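Local atomic coordinates of beta-Ala-His dipeptidase (Homo sapiens, PDB entry 3DLJ), a protein that hydrolyses Xaa-His dipeptides, above all carnosine and anserine, as a secreted, zinc-dependent homodimeric dipeptidase of the M20 family. Residues L22-F27 with I462-Y467; I152-A157 with E469-F474; Q18-D21 with E26-Q29. All blocks are in the same frame, centred on the assembly; numbering follows the deposited sequence.

All three contacts belong to one cluster of helices some distance from the zinc site, and they differ in how deep they lie. Interaction 1, joining helix 24-35 to the start of helix 464-482, is partly buried: its charged groups sit toward the solvent and its tyrosine and phenylalanine inside. Interaction 2 is buried, crosses helices 141-160 and 464-482, and relies on close packing of A154 against T471, with one bridging water. Interaction 3, also buried, is purely apolar and folds helix 13-22 against helix 24-35. F27 takes part in interactions 1 and 3 and also packs on N153 of interaction 2, while a salt bridge from D21 to K472 ties 18-21 to 469-474.

Interaction 1. Residues L22-F27 with I462-Y467; sequences LHQDEF and INRWNY
R464 meets Q24 and D25 through the end of its guanidinium group, with NH2 shared between them. The salt bridge runs from NH2 of R464 to OD1 of D25 at 3.0 Å, and NH1 adds a weak bond to the same oxygen. The carboxylate and guanidinium planes are 82° apart, so D25 presents one oxygen end-on. NH2 of R464 also donates to OE1 of Q24 at 3.1 Å, with OE1 at the edge of the guanidinium group, a little out of its plane; the amide's NE2 is held by the carbonyl of D21. R464 reaches this far with its CG anti to the backbone N (chi1 176°) and its chain bent at chi3; NE makes a further salt bridge, to E131. A leucine here would probably leave both D25 and E131 without their cationic mate and Q24 OE1 without this donor.

Through these bonds the N-terminal turn of helix 24-35 is joined to the first turn of helix 464-482, where strand 461-463 passes into the long C-terminal helix of the catalytic domain. D25 is well placed in a first turn, where its negative charge probably interacts favourably with the helix dipole.

Deeper in, Y467 OH donates to F27 O at 2.6 Å, approaching from 54° above the carbonyl plane, while the oxygen lies at the edge of the tyrosine ring. Apolar contact accompanies it: CB of F27 rests 4.0 Å from CE2 of Y467, and the phenylalanine ring itself leads away. Tyrosine suits this buried position, its ring filling space while its hydroxyl serves a main-chain oxygen.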
ATOM      1  N   LEU A  22     -17.975  -6.375  22.994  1.00 33.54           N
ATOM      2  CA  LEU A  22     -18.864  -7.565  22.969  1.00 33.26           C
ATOM      3  C   LEU A  22     -18.940  -8.294  21.617  1.00 33.07           C
ATOM      4  O   LEU A  22     -19.148  -9.505  21.593  1.00 32.98           O
ATOM      5  CB  LEU A  22     -20.287  -7.206  23.399  1.00 33.55           C
ATOM      6  CG  LEU A  22     -20.521  -6.807  24.873  1.00 36.48           C
ATOM      7  CD1 LEU A  22     -21.857  -6.057  25.076  1.00 35.08           C
ATOM      8  CD2 LEU A  22     -20.415  -8.049  25.797  1.00 37.28           C
ATOM      9  N   HIS A  23     -18.821  -7.575  20.497  1.00 32.49           N
ATOM     10  CA  HIS A  23     -18.974  -8.229  19.175  1.00 32.20           C
ATOM     11  C   HIS A  23     -17.663  -8.524  18.487  1.00 32.14           C
ATOM     12  O   HIS A  23     -17.650  -8.854  17.305  1.00 32.48           O
ATOM     13  CB  HIS A  23     -19.898  -7.419  18.264  1.00 31.34           C
ATOM     14  CG  HIS A  23     -21.314  -7.428  18.734  1.00 32.46           C
ATOM     15  ND1 HIS A  23     -21.752  -6.649  19.794  1.00 32.61           N
ATOM     16  CD2 HIS A  23     -22.375  -8.169  18.344  1.00 29.99           C
ATOM     17  CE1 HIS A  23     -23.029  -6.901  20.016  1.00 30.18           C
ATOM     18  NE2 HIS A  23     -23.431  -7.814  19.150  1.00 32.22           N
ATOM     19  N   GLN A  24     -16.561  -8.418  19.227  1.00 32.12           N
ATOM     20  CA  GLN A  24     -15.230  -8.560  18.631  1.00 32.91           C
ATOM     21  C   GLN A  24     -14.955  -9.909  17.953  1.00 32.43           C
ATOM     22  O   GLN A  24     -14.266  -9.954  16.926  1.00 32.58           O
ATOM     23  CB  GLN A  24     -14.114  -8.206  19.627  1.00 32.06           C
ATOM     24  CG  GLN A  24     -13.930  -9.151  20.796  1.00 32.78           C
ATOM     25  CD  GLN A  24     -12.802  -8.687  21.720  1.00 34.10           C
ATOM     26  OE1 GLN A  24     -11.617  -8.863  21.420  1.00 36.84           O
ATOM     27  NE2 GLN A  24     -13.167  -8.072  22.827  1.00 30.59           N
ATOM     28  N   ASP A  25     -15.469 -10.994  18.524  1.00 32.21           N
ATOM     29  CA  ASP A  25     -15.243 -12.336  17.970  1.00 32.59           C
ATOM     30  C   ASP A  25     -15.998 -12.509  16.660  1.00 32.78           C
ATOM     31  O   ASP A  25     -15.514 -13.197  15.751  1.00 32.68           O
ATOM     32  CB  ASP A  25     -15.641 -13.429  18.964  1.00 32.72           C
ATOM     33  CG  ASP A  25     -14.633 -13.582  20.118  1.00 32.46           C
ATOM     34  OD1 ASP A  25     -13.517 -13.029  20.062  1.00 32.73           O
ATOM     35  OD2 ASP A  25     -14.966 -14.274  21.092  1.00 33.45           O
ATOM     36  N   GLU A  26     -17.177 -11.883  16.590  1.00 32.86           N
ATOM     37  CA  GLU A  26     -17.954 -11.752  15.358  1.00 34.08           C
ATOM     38  C   GLU A  26     -17.243 -10.871  14.324  1.00 32.74           C
ATOM     39  O   GLU A  26     -17.317 -11.153  13.139  1.00 32.54           O
ATOM     40  CB  GLU A  26     -19.338 -11.176  15.631  1.00 33.29           C
ATOM     41  CG  GLU A  26     -20.391 -12.189  16.075  1.00 37.83           C
ATOM     42  CD  GLU A  26     -21.665 -11.496  16.614  1.00 38.65           C
ATOM     43  OE1 GLU A  26     -21.991 -10.381  16.118  1.00 44.15           O
ATOM     44  OE2 GLU A  26     -22.326 -12.057  17.534  1.00 43.43           O
ATOM     45  N   PHE A  27     -16.564  -9.812  14.776  1.00 32.02           N
ATOM     46  CA  PHE A  27     -15.873  -8.923  13.855  1.00 31.10           C
ATOM     47  C   PHE A  27     -14.693  -9.703  13.237  1.00 30.46           C
ATOM     48  O   PHE A  27     -14.407  -9.543  12.084  1.00 30.28           O
ATOM     49  CB  PHE A  27     -15.376  -7.640  14.553  1.00 31.15           C
ATOM     50  CG  PHE A  27     -16.476  -6.628  14.943  1.00 31.03           C
ATOM     51  CD1 PHE A  27     -17.771  -6.716  14.443  1.00 31.22           C
ATOM     52  CD2 PHE A  27     -16.166  -5.554  15.790  1.00 29.62           C
ATOM     53  CE1 PHE A  27     -18.740  -5.778  14.772  1.00 30.96           C
ATOM     54  CE2 PHE A  27     -17.115  -4.612  16.130  1.00 29.42           C
ATOM     55  CZ  PHE A  27     -18.415  -4.715  15.632  1.00 30.94           C
ATOM     56  N   ILE A 462      -2.843  -8.941  10.878  1.00 30.33           N
ATOM     57  CA  ILE A 462      -3.167  -7.758  11.628  1.00 29.59           C
ATOM     58  C   ILE A 462      -3.321  -8.216  13.075  1.00 30.20           C
ATOM     59  O   ILE A 462      -3.841  -9.321  13.320  1.00 29.84           O
ATOM     60  CB  ILE A 462      -4.430  -7.010  11.093  1.00 29.81           C
ATOM     61  CG1 ILE A 462      -4.509  -5.598  11.717  1.00 28.71           C
ATOM     62  CG2 ILE A 462      -5.738  -7.847  11.297  1.00 28.96           C
ATOM     63  CD1 ILE A 462      -5.590  -4.728  11.165  1.00 29.91           C
ATOM     64  N   ASN A 463      -2.837  -7.413  14.032  1.00 29.74           N
ATOM     65  CA  ASN A 463      -3.112  -7.699  15.445  1.00 30.75           C
ATOM     66  C   ASN A 463      -4.594  -7.525  15.790  1.00 30.48           C
ATOM     67  O   ASN A 463      -5.218  -6.556  15.363  1.00 29.44           O
ATOM     68  CB  ASN A 463      -2.259  -6.821  16.383  1.00 31.04           C
ATOM     69  CG  ASN A 463      -0.772  -6.976  16.135  1.00 33.53           C
ATOM     70  OD1 ASN A 463      -0.326  -7.974  15.579  1.00 36.25           O
ATOM     71  ND2 ASN A 463       0.006  -5.991  16.552  1.00 35.47           N
ATOM     72  N   ARG A 464      -5.153  -8.459  16.565  1.00 31.24           N
ATOM     73  CA  ARG A 464      -6.539  -8.323  17.048  1.00 32.43           C
ATOM     74  C   ARG A 464      -6.756  -6.967  17.738  1.00 32.10           C
ATOM     75  O   ARG A 464      -7.781  -6.311  17.533  1.00 32.21           O
ATOM     76  CB  ARG A 464      -6.912  -9.469  18.004  1.00 32.49           C
ATOM     77  CG  ARG A 464      -8.300  -9.320  18.610  1.00 33.75           C
ATOM     78  CD  ARG A 464      -8.578 -10.301  19.758  1.00 33.42           C
ATOM     79  NE  ARG A 464      -9.004 -11.600  19.254  1.00 33.08           N
ATOM     80  CZ  ARG A 464     -10.266 -11.981  19.066  1.00 33.28           C
ATOM     81  NH1 ARG A 464     -10.502 -13.192  18.598  1.00 31.32           N
ATOM     82  NH2 ARG A 464     -11.285 -11.169  19.335  1.00 31.47           N
ATOM     83  N   TRP A 465      -5.779  -6.543  18.539  1.00 31.97           N
ATOM     84  CA  TRP A 465      -5.883  -5.283  19.263  1.00 32.30           C
ATOM     85  C   TRP A 465      -5.995  -4.090  18.319  1.00 31.81           C
ATOM     86  O   TRP A 465      -6.846  -3.211  18.528  1.00 32.03           O
ATOM     87  CB  TRP A 465      -4.695  -5.128  20.191  1.00 33.80           C
ATOM     88  CG  TRP A 465      -4.721  -3.937  21.089  1.00 35.08           C
ATOM     89  CD1 TRP A 465      -5.376  -3.817  22.299  1.00 36.20           C
ATOM     90  CD2 TRP A 465      -4.002  -2.711  20.899  1.00 36.66           C
ATOM     91  NE1 TRP A 465      -5.123  -2.579  22.847  1.00 35.39           N
ATOM     92  CE2 TRP A 465      -4.285  -1.882  22.013  1.00 35.84           C
ATOM     93  CE3 TRP A 465      -3.165  -2.222  19.882  1.00 36.96           C
ATOM     94  CZ2 TRP A 465      -3.753  -0.587  22.143  1.00 37.37           C
ATOM     95  CZ3 TRP A 465      -2.630  -0.935  20.014  1.00 37.19           C
ATOM     96  CH2 TRP A 465      -2.922  -0.136  21.140  1.00 36.86           C
ATOM     97  N   ASN A 466      -5.160  -4.072  17.279  1.00 30.76           N
ATOM     98  CA  ASN A 466      -5.215  -3.036  16.243  1.00 30.29           C
ATOM     99  C   ASN A 466      -6.526  -3.013  15.473  1.00 29.95           C
ATOM    100  O   ASN A 466      -7.053  -1.938  15.176  1.00 30.33           O
ATOM    101  CB  ASN A 466      -4.084  -3.208  15.257  1.00 29.90           C
ATOM    102  CG  ASN A 466      -2.748  -2.902  15.858  1.00 30.71           C
ATOM    103  OD1 ASN A 466      -2.347  -3.501  16.848  1.00 31.37           O
ATOM    104  ND2 ASN A 466      -2.026  -1.983  15.238  1.00 31.49           N
ATOM    105  N   TYR A 467      -7.035  -4.198  15.150  1.00 28.73           N
ATOM    106  CA  TYR A 467      -8.284  -4.352  14.413  1.00 28.76           C
ATOM    107  C   TYR A 467      -9.504  -3.903  15.228  1.00 28.57           C
ATOM    108  O   TYR A 467     -10.385  -3.232  14.710  1.00 29.12           O
ATOM    109  CB  TYR A 467      -8.421  -5.820  13.985  1.00 27.98           C
ATOM    110  CG  TYR A 467      -9.695  -6.212  13.269  1.00 28.58           C
ATOM    111  CD1 TYR A 467     -10.092  -5.568  12.081  1.00 29.18           C
ATOM    112  CD2 TYR A 467     -10.483  -7.270  13.745  1.00 26.02           C
ATOM    113  CE1 TYR A 467     -11.254  -5.948  11.397  1.00 27.72           C
ATOM    114  CE2 TYR A 467     -11.632  -7.664  13.069  1.00 26.83           C
ATOM    115  CZ  TYR A 467     -12.018  -6.996  11.880  1.00 28.79           C
ATOM    116  OH  TYR A 467     -13.182  -7.373  11.193  1.00 27.52           O
TER

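Interaction 2. Residues I152-A157 with E469-F474; sequences INAVSA and EGTKLF
F474 brings CB rather than its aromatic ring to A154, CB to CB at 3.9 Å; the ring leads away and meets W151 edge-to-face. The other flat group is the amide of N153: of this side chain it is CB that touches T471, 3.9 Å from CG2, while the amide's ND2 donates to a water.

Between them A154 and T471 form the tightest approach, with CA atoms 5.2 Å apart. CB of A154 lies 3.3 Å from O of T471. In return, CG2 of T471, anti to its own backbone N, presses on the main chain of A154, 3.3 Å from N. The helical segments 152-157 and 469-474 cross at -63° with axes 8.2 Å apart, a spacing that small residues such as alanine and threonine allow. Both helices belong to the α/β catalytic domain of the M20 peptidases, and helix 141-160 carries the zinc ligand D143 in its first turn.

The same water that accepts from N153 ND2 donates to T471 OG1 at 2.6 Å, and OG1 also bonds the carbonyl of Y467. These two buried polar groups are thus satisfied without a direct hydrogen bond between the helices, and the close contact itself is van der Waals.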
ATOM      1  N   ILE A 152     -16.181  -0.421   8.496  1.00 30.28           N
ATOM      2  CA  ILE A 152     -17.551  -0.933   8.333  1.00 29.91           C
ATOM      3  C   ILE A 152     -18.163  -1.383   9.669  1.00 29.92           C
ATOM      4  O   ILE A 152     -19.348  -1.132   9.938  1.00 29.82           O
ATOM      5  CB  ILE A 152     -17.636  -2.070   7.266  1.00 30.64           C
ATOM      6  CG1 ILE A 152     -17.541  -1.483   5.847  1.00 30.38           C
ATOM      7  CG2 ILE A 152     -18.926  -2.907   7.446  1.00 30.07           C
ATOM      8  CD1 ILE A 152     -17.250  -2.517   4.732  1.00 29.83           C
ATOM      9  N   ASN A 153     -17.364  -2.061  10.491  1.00 29.54           N
ATOM     10  CA  ASN A 153     -17.823  -2.534  11.792  1.00 28.75           C
ATOM     11  C   ASN A 153     -18.158  -1.366  12.731  1.00 28.92           C
ATOM     12  O   ASN A 153     -19.173  -1.416  13.392  1.00 28.71           O
ATOM     13  CB  ASN A 153     -16.810  -3.506  12.431  1.00 28.88           C
ATOM     14  CG  ASN A 153     -16.684  -4.841  11.658  1.00 29.40           C
ATOM     15  OD1 ASN A 153     -17.557  -5.209  10.914  1.00 31.15           O
ATOM     16  ND2 ASN A 153     -15.588  -5.553  11.858  1.00 27.77           N
ATOM     17  N   ALA A 154     -17.313  -0.323  12.779  1.00 29.02           N
ATOM     18  CA  ALA A 154     -17.647   0.926  13.487  1.00 29.47           C
ATOM     19  C   ALA A 154     -19.043   1.484  13.125  1.00 29.36           C
ATOM     20  O   ALA A 154     -19.844   1.810  14.017  1.00 29.42           O
ATOM     21  CB  ALA A 154     -16.552   2.003  13.278  1.00 29.15           C
ATOM     22  N   VAL A 155     -19.311   1.623  11.830  1.00 29.20           N
ATOM     23  CA  VAL A 155     -20.623   2.069  11.343  1.00 29.73           C
ATOM     24  C   VAL A 155     -21.734   1.147  11.827  1.00 30.16           C
ATOM     25  O   VAL A 155     -22.786   1.611  12.254  1.00 31.08           O
ATOM     26  CB  VAL A 155     -20.684   2.155   9.789  1.00 29.75           C
ATOM     27  CG1 VAL A 155     -22.118   2.408   9.335  1.00 30.80           C
ATOM     28  CG2 VAL A 155     -19.789   3.252   9.270  1.00 28.62           C
ATOM     29  N   SER A 156     -21.486  -0.157  11.769  1.00 30.43           N
ATOM     30  CA  SER A 156     -22.461  -1.168  12.159  1.00 30.45           C
ATOM     31  C   SER A 156     -22.782  -1.149  13.668  1.00 30.54           C
ATOM     32  O   SER A 156     -23.841  -1.621  14.069  1.00 30.74           O
ATOM     33  CB  SER A 156     -21.997  -2.552  11.703  1.00 30.42           C
ATOM     34  OG  SER A 156     -21.145  -3.133  12.682  1.00 32.52           O
ATOM     35  N   ALA A 157     -21.894  -0.582  14.491  1.00 30.48           N
ATOM     36  CA  ALA A 157     -22.167  -0.381  15.915  1.00 30.71           C
ATOM     37  C   ALA A 157     -23.201   0.723  16.190  1.00 30.95           C
ATOM     38  O   ALA A 157     -24.109   0.509  16.980  1.00 31.60           O
ATOM     39  CB  ALA A 157     -20.883  -0.119  16.684  1.00 30.78           C
ATOM     40  N   GLU A 469      -9.420  -2.155  18.482  1.00 30.05           N
ATOM     41  CA  GLU A 469      -9.209  -0.786  18.940  1.00 29.40           C
ATOM     42  C   GLU A 469      -9.309   0.225  17.807  1.00 29.37           C
ATOM     43  O   GLU A 469      -9.718   1.369  18.038  1.00 29.36           O
ATOM     44  CB  GLU A 469      -7.868  -0.652  19.662  1.00 29.76           C
ATOM     45  CG  GLU A 469      -7.816  -1.422  21.008  1.00 30.81           C
ATOM     46  CD  GLU A 469      -8.930  -1.025  22.013  1.00 31.98           C
ATOM     47  OE1 GLU A 469      -9.713  -1.902  22.461  1.00 35.15           O
ATOM     48  OE2 GLU A 469      -9.030   0.158  22.363  1.00 32.23           O
ATOM     49  N   GLY A 470      -8.953  -0.201  16.587  1.00 28.99           N
ATOM     50  CA  GLY A 470      -9.069   0.625  15.395  1.00 28.45           C
ATOM     51  C   GLY A 470     -10.500   0.857  14.969  1.00 29.01           C
ATOM     52  O   GLY A 470     -10.809   1.892  14.411  1.00 30.07           O
ATOM     53  N   THR A 471     -11.370  -0.124  15.200  1.00 29.07           N
ATOM     54  CA  THR A 471     -12.807   0.039  15.058  1.00 28.69           C
ATOM     55  C   THR A 471     -13.343   1.165  15.958  1.00 29.03           C
ATOM     56  O   THR A 471     -14.156   1.990  15.514  1.00 29.46           O
ATOM     57  CB  THR A 471     -13.559  -1.308  15.339  1.00 28.83           C
ATOM     58  OG1 THR A 471     -12.977  -2.377  14.559  1.00 29.35           O
ATOM     59  CG2 THR A 471     -15.048  -1.189  15.038  1.00 26.02           C
ATOM     60  N   LYS A 472     -12.876   1.208  17.204  1.00 28.92           N
ATOM     61  CA  LYS A 472     -13.198   2.292  18.137  1.00 29.73           C
ATOM     62  C   LYS A 472     -12.673   3.657  17.709  1.00 30.13           C
ATOM     63  O   LYS A 472     -13.356   4.687  17.900  1.00 29.68           O
ATOM     64  CB  LYS A 472     -12.665   1.967  19.525  1.00 29.78           C
ATOM     65  CG  LYS A 472     -13.402   0.846  20.184  1.00 30.53           C
ATOM     66  CD  LYS A 472     -12.483   0.120  21.121  1.00 32.61           C
ATOM     67  CE  LYS A 472     -13.223  -0.902  21.915  1.00 31.29           C
ATOM     68  NZ  LYS A 472     -12.477  -1.097  23.163  1.00 31.69           N
ATOM     69  N   LEU A 473     -11.463   3.658  17.144  1.00 30.36           N
ATOM     70  CA  LEU A 473     -10.838   4.859  16.613  1.00 30.64           C
ATOM     71  C   LEU A 473     -11.730   5.471  15.538  1.00 31.65           C
ATOM     72  O   LEU A 473     -11.994   6.686  15.540  1.00 32.47           O
ATOM     73  CB  LEU A 473      -9.454   4.541  16.023  1.00 30.87           C
ATOM     74  CG  LEU A 473      -8.715   5.676  15.307  1.00 29.51           C
ATOM     75  CD1 LEU A 473      -8.463   6.757  16.306  1.00 31.42           C
ATOM     76  CD2 LEU A 473      -7.402   5.211  14.727  1.00 31.29           C
ATOM     77  N   PHE A 474     -12.184   4.636  14.613  1.00 31.07           N
ATOM     78  CA  PHE A 474     -13.082   5.101  13.582  1.00 30.97           C
ATOM     79  C   PHE A 474     -14.407   5.638  14.158  1.00 31.02           C
ATOM     80  O   PHE A 474     -14.935   6.660  13.693  1.00 30.96           O
ATOM     81  CB  PHE A 474     -13.305   3.998  12.517  1.00 30.32           C
ATOM     82  CG  PHE A 474     -12.112   3.738  11.622  1.00 29.57           C
ATOM     83  CD1 PHE A 474     -11.199   4.756  11.307  1.00 29.51           C
ATOM     84  CD2 PHE A 474     -11.921   2.471  11.044  1.00 28.58           C
ATOM     85  CE1 PHE A 474     -10.097   4.513  10.448  1.00 28.26           C
ATOM     86  CE2 PHE A 474     -10.812   2.203  10.166  1.00 26.99           C
ATOM     87  CZ  PHE A 474      -9.913   3.227   9.871  1.00 29.43           C
TER
HETATM   88  O   HOH W   1     -13.599  -4.629  13.453  1.00 27.43           O

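Interaction 3. Residues Q18-D21 with E26-Q29; sequences QYID and EFVQ
F27 pushes the CE2-CZ side of its ring toward helix 13-22, where it overlaps I20 and reaches Y19. CE2 is the atom pressed on I20: it lies 3.8 Å from CA and 3.9 Å from CG2 of that residue, and CG1 sits in the plane of the phenyl ring at its edge. The branched isoleucine thus meets one ring carbon with its backbone and with both arms of its side chain, and the two side chains cross at about a right angle. The next ring atom, CZ of F27, comes 4.0 Å from CE2 of Y19. Here the phenylalanine lies at the edge of the tyrosine ring, near its plane, whereas Y19 approaches the phenyl ring obliquely, so the pair touches without a regular stack. With CG anti to its backbone N (chi1 -174°), the ring of Y19 swings across to this meeting point, although its CB does not start out toward F27.

The two helices, 13-22 and 24-35, follow one another with a break at H23, which sits at the N-cap position of the second. The H23 ring stacks on that of Y19, and its ND1 bonds to the carbonyl of Y19. F27, one turn into the second helix, lies on the inner side of the bend; H23 O lies over one face of its ring.

The pair packs on helices 141-160 and 464-482 of the catalytic domain: Y19 leans on A157 and A160, I20 on I468 and T471. Hydrophobic side chains suit such a buried junction, while tyrosine fits a place that remains partly exposed. D21, whose side chain starts away from F27, forms a salt bridge with K472.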
ATOM      1  N   GLN A  18     -18.585  -0.342  24.064  1.00 32.65           N
ATOM      2  CA  GLN A  18     -19.080  -1.561  24.700  1.00 33.23           C
ATOM      3  C   GLN A  18     -19.488  -2.579  23.638  1.00 31.65           C
ATOM      4  O   GLN A  18     -19.111  -3.734  23.735  1.00 32.18           O
ATOM      5  CB  GLN A  18     -20.294  -1.295  25.615  1.00 32.47           C
ATOM      6  CG  GLN A  18     -20.076  -0.391  26.815  1.00 35.57           C
ATOM      7  CD  GLN A  18     -21.410   0.017  27.526  1.00 35.59           C
ATOM      8  OE1 GLN A  18     -22.442  -0.699  27.451  1.00 38.12           O
ATOM      9  NE2 GLN A  18     -21.379   1.151  28.217  1.00 35.14           N
ATOM     10  N   TYR A  19     -20.279  -2.143  22.653  1.00 31.17           N
ATOM     11  CA  TYR A  19     -20.733  -2.988  21.521  1.00 30.61           C
ATOM     12  C   TYR A  19     -19.547  -3.642  20.800  1.00 30.21           C
ATOM     13  O   TYR A  19     -19.509  -4.857  20.610  1.00 30.78           O
ATOM     14  CB  TYR A  19     -21.608  -2.174  20.534  1.00 30.55           C
ATOM     15  CG  TYR A  19     -22.230  -2.982  19.409  1.00 29.79           C
ATOM     16  CD1 TYR A  19     -23.556  -3.438  19.479  1.00 30.24           C
ATOM     17  CD2 TYR A  19     -21.484  -3.304  18.277  1.00 28.65           C
ATOM     18  CE1 TYR A  19     -24.123  -4.196  18.423  1.00 29.72           C
ATOM     19  CE2 TYR A  19     -22.018  -4.045  17.250  1.00 29.45           C
ATOM     20  CZ  TYR A  19     -23.331  -4.495  17.317  1.00 30.88           C
ATOM     21  OH  TYR A  19     -23.792  -5.239  16.244  1.00 31.94           O
ATOM     22  N   ILE A  20     -18.578  -2.826  20.415  1.00 30.53           N
ATOM     23  CA  ILE A  20     -17.365  -3.298  19.738  1.00 30.73           C
ATOM     24  C   ILE A  20     -16.627  -4.384  20.564  1.00 31.63           C
ATOM     25  O   ILE A  20     -16.264  -5.415  20.011  1.00 31.88           O
ATOM     26  CB  ILE A  20     -16.440  -2.107  19.304  1.00 30.50           C
ATOM     27  CG1 ILE A  20     -17.126  -1.254  18.224  1.00 30.24           C
ATOM     28  CG2 ILE A  20     -15.114  -2.618  18.777  1.00 30.63           C
ATOM     29  CD1 ILE A  20     -16.624   0.251  18.097  1.00 28.10           C
ATOM     30  N   ASP A  21     -16.457  -4.175  21.878  1.00 32.78           N
ATOM     31  CA  ASP A  21     -15.848  -5.199  22.755  1.00 33.50           C
ATOM     32  C   ASP A  21     -16.650  -6.480  22.863  1.00 33.34           C
ATOM     33  O   ASP A  21     -16.062  -7.557  22.846  1.00 33.65           O
ATOM     34  CB  ASP A  21     -15.577  -4.678  24.171  1.00 34.38           C
ATOM     35  CG  ASP A  21     -14.378  -3.737  24.250  1.00 36.93           C
ATOM     36  OD1 ASP A  21     -13.388  -3.846  23.461  1.00 39.08           O
ATOM     37  OD2 ASP A  21     -14.444  -2.871  25.136  1.00 39.86           O
ATOM     38  N   GLU A  26     -17.177 -11.883  16.590  1.00 32.86           N
ATOM     39  CA  GLU A  26     -17.954 -11.752  15.358  1.00 34.08           C
ATOM     40  C   GLU A  26     -17.243 -10.871  14.324  1.00 32.74           C
ATOM     41  O   GLU A  26     -17.317 -11.153  13.139  1.00 32.54           O
ATOM     42  CB  GLU A  26     -19.338 -11.176  15.631  1.00 33.29           C
ATOM     43  CG  GLU A  26     -20.391 -12.189  16.075  1.00 37.83           C
ATOM     44  CD  GLU A  26     -21.665 -11.496  16.614  1.00 38.65           C
ATOM     45  OE1 GLU A  26     -21.991 -10.381  16.118  1.00 44.15           O
ATOM     46  OE2 GLU A  26     -22.326 -12.057  17.534  1.00 43.43           O
ATOM     47  N   PHE A  27     -16.564  -9.812  14.776  1.00 32.02           N
ATOM     48  CA  PHE A  27     -15.873  -8.923  13.855  1.00 31.10           C
ATOM     49  C   PHE A  27     -14.693  -9.703  13.237  1.00 30.46           C
ATOM     50  O   PHE A  27     -14.407  -9.543  12.084  1.00 30.28           O
ATOM     51  CB  PHE A  27     -15.376  -7.640  14.553  1.00 31.15           C
ATOM     52  CG  PHE A  27     -16.476  -6.628  14.943  1.00 31.03           C
ATOM     53  CD1 PHE A  27     -17.771  -6.716  14.443  1.00 31.22           C
ATOM     54  CD2 PHE A  27     -16.166  -5.554  15.790  1.00 29.62           C
ATOM     55  CE1 PHE A  27     -18.740  -5.778  14.772  1.00 30.96           C
ATOM     56  CE2 PHE A  27     -17.115  -4.612  16.130  1.00 29.42           C
ATOM     57  CZ  PHE A  27     -18.415  -4.715  15.632  1.00 30.94           C
ATOM     58  N   VAL A  28     -14.026 -10.530  14.047  1.00 30.14           N
ATOM     59  CA  VAL A  28     -12.878 -11.357  13.671  1.00 29.32           C
ATOM     60  C   VAL A  28     -13.289 -12.537  12.789  1.00 30.00           C
ATOM     61  O   VAL A  28     -12.510 -12.977  11.949  1.00 30.33           O
ATOM     62  CB  VAL A  28     -12.133 -11.910  14.942  1.00 29.22           C
ATOM     63  CG1 VAL A  28     -11.159 -13.047  14.580  1.00 28.46           C
ATOM     64  CG2 VAL A  28     -11.398 -10.797  15.671  1.00 28.19           C
ATOM     65  N   GLN A  29     -14.509 -13.042  12.969  1.00 29.87           N
ATOM     66  CA  GLN A  29     -15.011 -14.097  12.111  1.00 30.33           C
ATOM     67  C   GLN A  29     -15.404 -13.537  10.747  1.00 30.12           C
ATOM     68  O   GLN A  29     -15.201 -14.201   9.742  1.00 30.27           O
ATOM     69  CB  GLN A  29     -16.194 -14.843  12.770  1.00 30.77           C
ATOM     70  CG  GLN A  29     -16.936 -15.782  11.845  1.00 30.92           C
ATOM     71  CD  GLN A  29     -16.122 -17.018  11.459  1.00 33.92           C
ATOM     72  OE1 GLN A  29     -15.280 -17.498  12.223  1.00 33.92           O
ATOM     73  NE2 GLN A  29     -16.382 -17.537  10.268  1.00 32.80           N
TER